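Vacuolar protein sorting 29 (Cryptosporidium parvum, PDB 2A22) probably serves in vesicular protein sorting as the VPS29 subunit of a retromer-type coat, built on a calcineurin-like phosphoesterase fold. Local coordinates at residues N57-T62 and N76-V81; L27-G32 and P182-M187. All coordinates share one frame; numbering follows the deposited sequence.

Contact 1: residues N57-T62 and N76-V81; sequences NYVLCT and NITKNV
Strand 58-61 meets the returning chain of a beta-alpha-beta unit here: the end of helix 68-77 and the turn that leads into edge strand 81-83 pack against V59, Y58 and N57. A parallel bridge pairs V59 with V81, their CA atoms 4.7 Å apart, and V59 N donates to N80 O at 3.0 Å. N80 sits at the centre of an inverse gamma turn, and its O also receives a CA-H...O contact from Y58. The side chains of N80 and Y58 run alongside each other. N80 ND2 rides over one face of the Y58 ring, nearer CZ (3.6 Å) than the ring centre, with amide and ring planes 35° apart, while N80 CB comes within 3.6 Å of Y58 CD2. The same ND2 makes a weak hydrogen bond to N57 O (N80 ND2 to N57 O 3.5 Å). On the side of the sheet that carries V59 and V81, contact is purely apolar. V59 CG2 is swung beside its own backbone N, because CG1 takes the anti position (chi1 176°), and this sets CG2 3.9 Å from both V81 CG2 and I77 CG2. One water bridges the segments: it donates to N57 O, accepts from N80 N, and is hydrogen-bonded to T78 OG1 at 2.6 Å. N57 directs its amide the other way, to L27 and D26. With one direct backbone hydrogen bond between the segments, the partly exposed border relies on this water and the N80 amide for its other polar links, while V59, V81 and I77 pack through methyl groups.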
ATOM      1  N   ASN A  57       8.794  -9.292   4.240  1.00 16.82           N
ATOM      2  CA  ASN A  57       8.339  -9.788   5.535  1.00 17.52           C
ATOM      3  C   ASN A  57       7.193  -8.955   6.132  1.00 17.14           C
ATOM      4  O   ASN A  57       6.772  -9.205   7.261  1.00 18.34           O
ATOM      5  CB  ASN A  57       9.514  -9.974   6.535  1.00 14.30           C
ATOM      6  CG  ASN A  57      10.115  -8.656   6.965  1.00 15.83           C
ATOM      7  OD1 ASN A  57      10.093  -7.682   6.217  1.00 17.72           O
ATOM      8  ND2 ASN A  57      10.610  -8.594   8.195  1.00 16.34           N
ATOM      9  N   TYR A  58       6.706  -7.978   5.360  1.00 18.93           N
ATOM     10  CA  TYR A  58       5.516  -7.175   5.700  1.00 19.10           C
ATOM     11  C   TYR A  58       4.788  -6.742   4.435  1.00 19.98           C
ATOM     12  O   TYR A  58       5.412  -6.417   3.441  1.00 19.96           O
ATOM     13  CB  TYR A  58       5.880  -5.908   6.465  1.00 20.00           C
ATOM     14  CG  TYR A  58       6.247  -6.102   7.914  1.00 21.55           C
ATOM     15  CD1 TYR A  58       7.570  -6.404   8.280  1.00 21.36           C
ATOM     16  CD2 TYR A  58       5.281  -5.958   8.927  1.00 22.63           C
ATOM     17  CE1 TYR A  58       7.942  -6.575   9.627  1.00 21.05           C
ATOM     18  CE2 TYR A  58       5.632  -6.133  10.279  1.00 23.22           C
ATOM     19  CZ  TYR A  58       6.970  -6.439  10.614  1.00 20.69           C
ATOM     20  OH  TYR A  58       7.334  -6.612  11.932  1.00 20.98           O
ATOM     21  N   VAL A  59       3.461  -6.756   4.495  1.00 20.26           N
ATOM     22  CA  VAL A  59       2.615  -6.263   3.438  1.00 17.04           C
ATOM     23  C   VAL A  59       1.682  -5.291   4.109  1.00 17.29           C
ATOM     24  O   VAL A  59       1.043  -5.652   5.073  1.00 16.55           O
ATOM     25  CB  VAL A  59       1.758  -7.387   2.781  1.00 16.95           C
ATOM     26  CG1 VAL A  59       0.782  -6.801   1.714  1.00 13.10           C
ATOM     27  CG2 VAL A  59       2.631  -8.452   2.159  1.00 13.56           C
ATOM     28  N   LEU A  60       1.645  -4.047   3.615  1.00 16.83           N
ATOM     29  CA  LEU A  60       0.654  -3.059   4.046  1.00 16.93           C
ATOM     30  C   LEU A  60      -0.245  -2.699   2.874  1.00 15.58           C
ATOM     31  O   LEU A  60       0.160  -2.041   1.915  1.00 14.82           O
ATOM     32  CB  LEU A  60       1.310  -1.819   4.646  1.00 17.76           C
ATOM     33  CG  LEU A  60       2.383  -2.086   5.712  1.00 21.24           C
ATOM     34  CD1 LEU A  60       3.052  -0.759   6.108  1.00 14.32           C
ATOM     35  CD2 LEU A  60       1.800  -2.809   6.906  1.00 21.31           C
ATOM     36  N   CYS A  61      -1.470  -3.169   2.943  1.00 17.68           N
ATOM     37  CA  CYS A  61      -2.374  -3.066   1.805  1.00 15.34           C
ATOM     38  C   CYS A  61      -3.411  -1.994   2.045  1.00 16.03           C
ATOM     39  O   CYS A  61      -4.108  -2.024   3.059  1.00 17.44           O
ATOM     40  CB  CYS A  61      -3.049  -4.410   1.544  1.00 18.78           C
ATOM     41  SG  CYS A  61      -4.276  -4.312   0.218  1.00 17.77           S
ATOM     42  N   THR A  62      -3.517  -1.056   1.096  1.00 16.81           N
ATOM     43  CA  THR A  62      -4.352   0.142   1.253  1.00 18.08           C
ATOM     44  C   THR A  62      -5.865  -0.098   1.031  1.00 18.71           C
ATOM     45  O   THR A  62      -6.664   0.832   1.162  1.00 18.29           O
ATOM     46  CB  THR A  62      -3.863   1.260   0.339  1.00 17.17           C
ATOM     47  OG1 THR A  62      -3.756   0.758  -1.017  1.00 19.09           O
ATOM     48  CG2 THR A  62      -2.478   1.781   0.858  1.00 12.30           C
ATOM     49  N   ASN A  76      -1.018 -14.936   1.886  1.00 23.43           N
ATOM     50  CA  ASN A  76      -0.012 -15.991   1.701  1.00 26.53           C
ATOM     51  C   ASN A  76       1.406 -15.502   1.389  1.00 25.20           C
ATOM     52  O   ASN A  76       2.349 -16.296   1.388  1.00 24.53           O
ATOM     53  CB  ASN A  76      -0.456 -16.992   0.640  1.00 27.27           C
ATOM     54  CG  ASN A  76      -1.314 -18.071   1.220  1.00 37.79           C
ATOM     55  OD1 ASN A  76      -0.899 -18.772   2.159  1.00 46.03           O
ATOM     56  ND2 ASN A  76      -2.530 -18.214   0.690  1.00 39.83           N
ATOM     57  N   ILE A  77       1.567 -14.206   1.136  1.00 22.06           N
ATOM     58  CA  ILE A  77       2.899 -13.688   0.847  1.00 19.42           C
ATOM     59  C   ILE A  77       3.808 -13.941   2.053  1.00 23.16           C
ATOM     60  O   ILE A  77       4.927 -14.422   1.890  1.00 23.99           O
ATOM     61  CB  ILE A  77       2.856 -12.205   0.434  1.00 17.67           C
ATOM     62  CG1 ILE A  77       2.227 -12.110  -0.976  1.00 15.96           C
ATOM     63  CG2 ILE A  77       4.256 -11.579   0.490  1.00 15.79           C
ATOM     64  CD1 ILE A  77       2.094 -10.734  -1.521  1.00 13.90           C
ATOM     65  N   THR A  78       3.319 -13.641   3.259  1.00 22.59           N
ATOM     66  CA  THR A  78       4.150 -13.721   4.465  1.00 21.71           C
ATOM     67  C   THR A  78       3.201 -13.689   5.660  1.00 23.69           C
ATOM     68  O   THR A  78       2.004 -13.425   5.493  1.00 21.81           O
ATOM     69  CB  THR A  78       5.238 -12.578   4.496  1.00 23.26           C
ATOM     70  OG1 THR A  78       6.179 -12.803   5.568  1.00 22.92           O
ATOM     71  CG2 THR A  78       4.595 -11.150   4.643  1.00 18.46           C
ATOM     72  N   LYS A  79       3.719 -13.964   6.852  1.00 23.88           N
ATOM     73  CA  LYS A  79       2.936 -13.867   8.088  1.00 26.75           C
ATOM     74  C   LYS A  79       2.323 -12.466   8.336  1.00 25.62           C
ATOM     75  O   LYS A  79       1.111 -12.361   8.588  1.00 25.51           O
ATOM     76  CB  LYS A  79       3.787 -14.311   9.297  1.00 26.00           C
ATOM     77  CG  LYS A  79       2.989 -14.540  10.579  1.00 33.59           C
ATOM     78  CD  LYS A  79       3.885 -14.765  11.835  1.00 34.60           C
ATOM     79  CE  LYS A  79       4.868 -13.575  12.060  1.00 46.30           C
ATOM     80  NZ  LYS A  79       5.386 -13.431  13.468  1.00 45.46           N
ATOM     81  N   ASN A  80       3.139 -11.403   8.283  1.00 22.08           N
ATOM     82  CA  ASN A  80       2.655 -10.036   8.625  1.00 23.05           C
ATOM     83  C   ASN A  80       1.978  -9.268   7.472  1.00 22.37           C
ATOM     84  O   ASN A  80       2.634  -8.529   6.715  1.00 23.08           O
ATOM     85  CB  ASN A  80       3.770  -9.187   9.283  1.00 23.38           C
ATOM     86  CG  ASN A  80       4.444  -9.921  10.458  1.00 28.33           C
ATOM     87  OD1 ASN A  80       3.765 -10.564  11.248  1.00 29.57           O
ATOM     88  ND2 ASN A  80       5.770  -9.850  10.543  1.00 28.64           N
ATOM     89  N   VAL A  81       0.674  -9.473   7.338  1.00 20.36           N
ATOM     90  CA  VAL A  81      -0.096  -8.895   6.240  1.00 21.28           C
ATOM     91  C   VAL A  81      -1.276  -8.083   6.795  1.00 22.00           C
ATOM     92  O   VAL A  81      -2.193  -8.644   7.401  1.00 22.03           O
ATOM     93  CB  VAL A  81      -0.595  -9.974   5.266  1.00 21.71           C
ATOM     94  CG1 VAL A  81      -1.486  -9.355   4.199  1.00 23.40           C
ATOM     95  CG2 VAL A  81       0.610 -10.696   4.608  1.00 22.79           C
TER
HETATM   96  O   HOH W   1       5.971 -11.635   7.876  1.00 23.14           O
HETATM   97  O   HOH W   2       8.488  -9.703  12.371  1.00 38.14           O

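Contact 2: residues L27-G32 and P182-M187; sequences LVLLIG and PSFMLM
L29 and L30 lie opposite L186 and M185 on two adjoining antiparallel strands, 27-31 and 183-187, whose axes approach to 4.6 Å at an angle of 164°. Two hydrogen-bonded pairs, V28 with M187 and L30 with M185, flank the non-hydrogen-bonded pair L29-L186. Each hydrogen-bonded pair is closed by two backbone bonds; V28 N to M187 O and M187 N to V28 O are both 2.8 Å.

On the face that bears L29 and L186, bumps and hollows interlock. L186 CD2 leans back across the strand gap and settles over L29, 3.8 Å from both its CA and its CB. L29 answers in the other direction: with CG anti to the backbone N (chi1 167°), its CD1 reaches past the neighbouring pair to F184 CD1 at 3.6 Å, the two side chains crossing at about a right angle. The F184 ring stands up from its strand because CG lies between the backbone N and the carbonyl carbon (chi1 67°). L186 CG meets it at the edge, in the ring plane, while I31 CG1 fits against F184 CB at its base.

On the other face, with V28, L30, M185 and M187, L30 is the bump between two methionines. L30 CB and M185 CB meet at 4.0 Å, and L30 CD1 lies 4.1 Å from both M185 CB and M185 SD and 4.4 Å from M187 CB. Both methionine chains then run away from strand 27-31.

That methionine face packs against L162 and L164 of strand 161-165, where the two sheets of the alpha-beta-beta-alpha sandwich face each other. On the F184 side, its ring stacks with Y199 of strand 193-202 and meets F47 edge-to-face; V59 and L60 of strand 58-61 flank strand 26-31, and strand 193-202 flanks 183-190.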
ATOM      1  N   LEU A  27      11.579  -5.719   4.772  1.00 16.63           N
ATOM      2  CA  LEU A  27      11.190  -5.323   3.427  1.00 17.38           C
ATOM      3  C   LEU A  27       9.668  -5.314   3.362  1.00 16.32           C
ATOM      4  O   LEU A  27       9.010  -6.338   3.561  1.00 17.47           O
ATOM      5  CB  LEU A  27      11.835  -6.242   2.351  1.00 17.95           C
ATOM      6  CG  LEU A  27      11.584  -5.860   0.889  1.00 14.35           C
ATOM      7  CD1 LEU A  27      12.237  -4.516   0.519  1.00 11.91           C
ATOM      8  CD2 LEU A  27      12.091  -6.987  -0.057  1.00 15.84           C
ATOM      9  N   VAL A  28       9.118  -4.135   3.121  1.00 14.75           N
ATOM     10  CA  VAL A  28       7.686  -3.918   3.233  1.00 15.96           C
ATOM     11  C   VAL A  28       7.065  -3.660   1.870  1.00 17.10           C
ATOM     12  O   VAL A  28       7.465  -2.707   1.177  1.00 16.70           O
ATOM     13  CB  VAL A  28       7.347  -2.699   4.151  1.00 16.92           C
ATOM     14  CG1 VAL A  28       5.859  -2.726   4.483  1.00 14.31           C
ATOM     15  CG2 VAL A  28       8.179  -2.732   5.427  1.00 15.45           C
ATOM     16  N   LEU A  29       6.093  -4.505   1.503  1.00 16.81           N
ATOM     17  CA  LEU A  29       5.340  -4.326   0.274  1.00 17.10           C
ATOM     18  C   LEU A  29       4.152  -3.389   0.536  1.00 15.39           C
ATOM     19  O   LEU A  29       3.350  -3.630   1.429  1.00 16.65           O
ATOM     20  CB  LEU A  29       4.886  -5.687  -0.299  1.00 17.11           C
ATOM     21  CG  LEU A  29       3.821  -5.635  -1.417  1.00 17.52           C
ATOM     22  CD1 LEU A  29       4.386  -4.954  -2.685  1.00 13.36           C
ATOM     23  CD2 LEU A  29       3.286  -7.054  -1.747  1.00 20.77           C
ATOM     24  N   LEU A  30       4.077  -2.308  -0.232  1.00 16.54           N
ATOM     25  CA  LEU A  30       2.960  -1.344  -0.163  1.00 16.07           C
ATOM     26  C   LEU A  30       2.176  -1.472  -1.455  1.00 16.40           C
ATOM     27  O   LEU A  30       2.736  -1.308  -2.555  1.00 17.02           O
ATOM     28  CB  LEU A  30       3.482   0.086   0.018  1.00 14.45           C
ATOM     29  CG  LEU A  30       4.608   0.266   1.062  1.00 14.27           C
ATOM     30  CD1 LEU A  30       5.090   1.715   1.131  1.00 11.65           C
ATOM     31  CD2 LEU A  30       4.093  -0.177   2.431  1.00  9.50           C
ATOM     32  N   ILE A  31       0.886  -1.795  -1.328  1.00 14.68           N
ATOM     33  CA  ILE A  31       0.097  -2.243  -2.476  1.00 13.98           C
ATOM     34  C   ILE A  31      -1.392  -1.999  -2.183  1.00 16.77           C
ATOM     35  O   ILE A  31      -1.808  -1.984  -1.015  1.00 18.40           O
ATOM     36  CB  ILE A  31       0.463  -3.737  -2.810  1.00 13.17           C
ATOM     37  CG1 ILE A  31       0.052  -4.106  -4.227  1.00 14.41           C
ATOM     38  CG2 ILE A  31      -0.005  -4.735  -1.673  1.00 11.42           C
ATOM     39  CD1 ILE A  31       0.536  -5.483  -4.682  1.00 13.81           C
ATOM     40  N   GLY A  32      -2.185  -1.715  -3.211  1.00 14.76           N
ATOM     41  CA  GLY A  32      -3.629  -1.660  -3.026  1.00 13.77           C
ATOM     42  C   GLY A  32      -4.395  -1.272  -4.292  1.00 16.39           C
ATOM     43  O   GLY A  32      -3.827  -1.212  -5.393  1.00 12.62           O
ATOM     44  N   PRO A 182      -0.316   0.386 -13.664  1.00 15.83           N
ATOM     45  CA  PRO A 182      -0.139  -0.527 -12.505  1.00 15.69           C
ATOM     46  C   PRO A 182       1.138  -0.148 -11.746  1.00 15.61           C
ATOM     47  O   PRO A 182       2.165   0.182 -12.371  1.00 16.90           O
ATOM     48  CB  PRO A 182      -0.004  -1.925 -13.148  1.00 14.47           C
ATOM     49  CG  PRO A 182      -0.653  -1.754 -14.602  1.00 16.31           C
ATOM     50  CD  PRO A 182      -0.327  -0.323 -14.968  1.00 14.76           C
ATOM     51  N   SER A 183       1.069  -0.132 -10.423  1.00 16.02           N
ATOM     52  CA  SER A 183       2.238   0.236  -9.597  1.00 17.65           C
ATOM     53  C   SER A 183       2.136  -0.364  -8.203  1.00 17.79           C
ATOM     54  O   SER A 183       1.055  -0.799  -7.786  1.00 17.71           O
ATOM     55  CB  SER A 183       2.389   1.761  -9.483  1.00 16.37           C
ATOM     56  OG  SER A 183       1.237   2.340  -8.850  1.00 13.99           O
ATOM     57  N   PHE A 184       3.276  -0.386  -7.503  1.00 16.42           N
ATOM     58  CA  PHE A 184       3.371  -0.747  -6.097  1.00 15.10           C
ATOM     59  C   PHE A 184       4.730  -0.225  -5.601  1.00 16.87           C
ATOM     60  O   PHE A 184       5.536   0.299  -6.393  1.00 14.04           O
ATOM     61  CB  PHE A 184       3.218  -2.271  -5.883  1.00 11.26           C
ATOM     62  CG  PHE A 184       4.364  -3.090  -6.460  1.00 18.10           C
ATOM     63  CD1 PHE A 184       5.514  -3.360  -5.698  1.00 15.28           C
ATOM     64  CD2 PHE A 184       4.287  -3.591  -7.757  1.00 16.38           C
ATOM     65  CE1 PHE A 184       6.567  -4.122  -6.223  1.00 17.23           C
ATOM     66  CE2 PHE A 184       5.328  -4.332  -8.303  1.00 15.35           C
ATOM     67  CZ  PHE A 184       6.475  -4.613  -7.524  1.00 17.85           C
ATOM     68  N   MET A 185       4.979  -0.384  -4.302  1.00 15.90           N
ATOM     69  CA  MET A 185       6.248   0.005  -3.700  1.00 15.00           C
ATOM     70  C   MET A 185       6.829  -1.119  -2.854  1.00 15.20           C
ATOM     71  O   MET A 185       6.102  -1.899  -2.227  1.00 14.00           O
ATOM     72  CB  MET A 185       6.070   1.235  -2.822  1.00 13.36           C
ATOM     73  CG  MET A 185       5.639   2.459  -3.593  1.00 15.07           C
ATOM     74  SD  MET A 185       5.212   3.745  -2.450  1.00 15.30           S
ATOM     75  CE  MET A 185       4.880   5.060  -3.614  1.00 12.22           C
ATOM     76  N   LEU A 186       8.148  -1.198  -2.843  1.00 16.88           N
ATOM     77  CA  LEU A 186       8.827  -2.063  -1.895  1.00 17.16           C
ATOM     78  C   LEU A 186       9.749  -1.161  -1.099  1.00 16.58           C
ATOM     79  O   LEU A 186      10.538  -0.425  -1.677  1.00 18.44           O
ATOM     80  CB  LEU A 186       9.555  -3.201  -2.607  1.00 14.68           C
ATOM     81  CG  LEU A 186       8.679  -4.370  -3.096  1.00 17.06           C
ATOM     82  CD1 LEU A 186       9.401  -5.214  -4.147  1.00 14.99           C
ATOM     83  CD2 LEU A 186       8.298  -5.258  -1.919  1.00 14.68           C
ATOM     84  N   MET A 187       9.589  -1.169   0.226  1.00 17.41           N
ATOM     85  CA  MET A 187      10.279  -0.228   1.115  1.00 16.61           C
ATOM     86  C   MET A 187      11.221  -1.011   2.030  1.00 18.19           C
ATOM     87  O   MET A 187      10.760  -1.822   2.868  1.00 18.58           O
ATOM     88  CB  MET A 187       9.239   0.556   1.959  1.00 18.24           C
ATOM     89  CG  MET A 187       9.840   1.601   2.935  1.00 17.02           C
ATOM     90  SD  MET A 187       8.591   2.591   3.768  1.00 20.11           S
ATOM     91  CE  MET A 187       8.751   4.087   2.866  1.00 35.88           C
TER
HETATM   92  O   HOH W   3      -0.560  -0.601  -5.374  1.00 16.00           O

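Both contacts belong to the same six-stranded sheet and meet at neighbouring strands: L60 N lies 2.8 Å from L29 O, and Y58 O as close to L29 N, both probable hydrogen bonds. Contact 2 is the core junction, its centre about 6 Å from the centre of the chain, and joins strands 150 residues apart through regular antiparallel bonding and wholly apolar side-chain contacts. The centre of contact 1 lies about 10 Å from the chain centre, toward the sheet's edge, and its segments are only 14 residues apart. It buries less surface, 343 against 484 Å², and mixes valine packing with amide and water links. The 58-61/26-31 pairing joins a short-range parallel border to a long-range antiparallel centre.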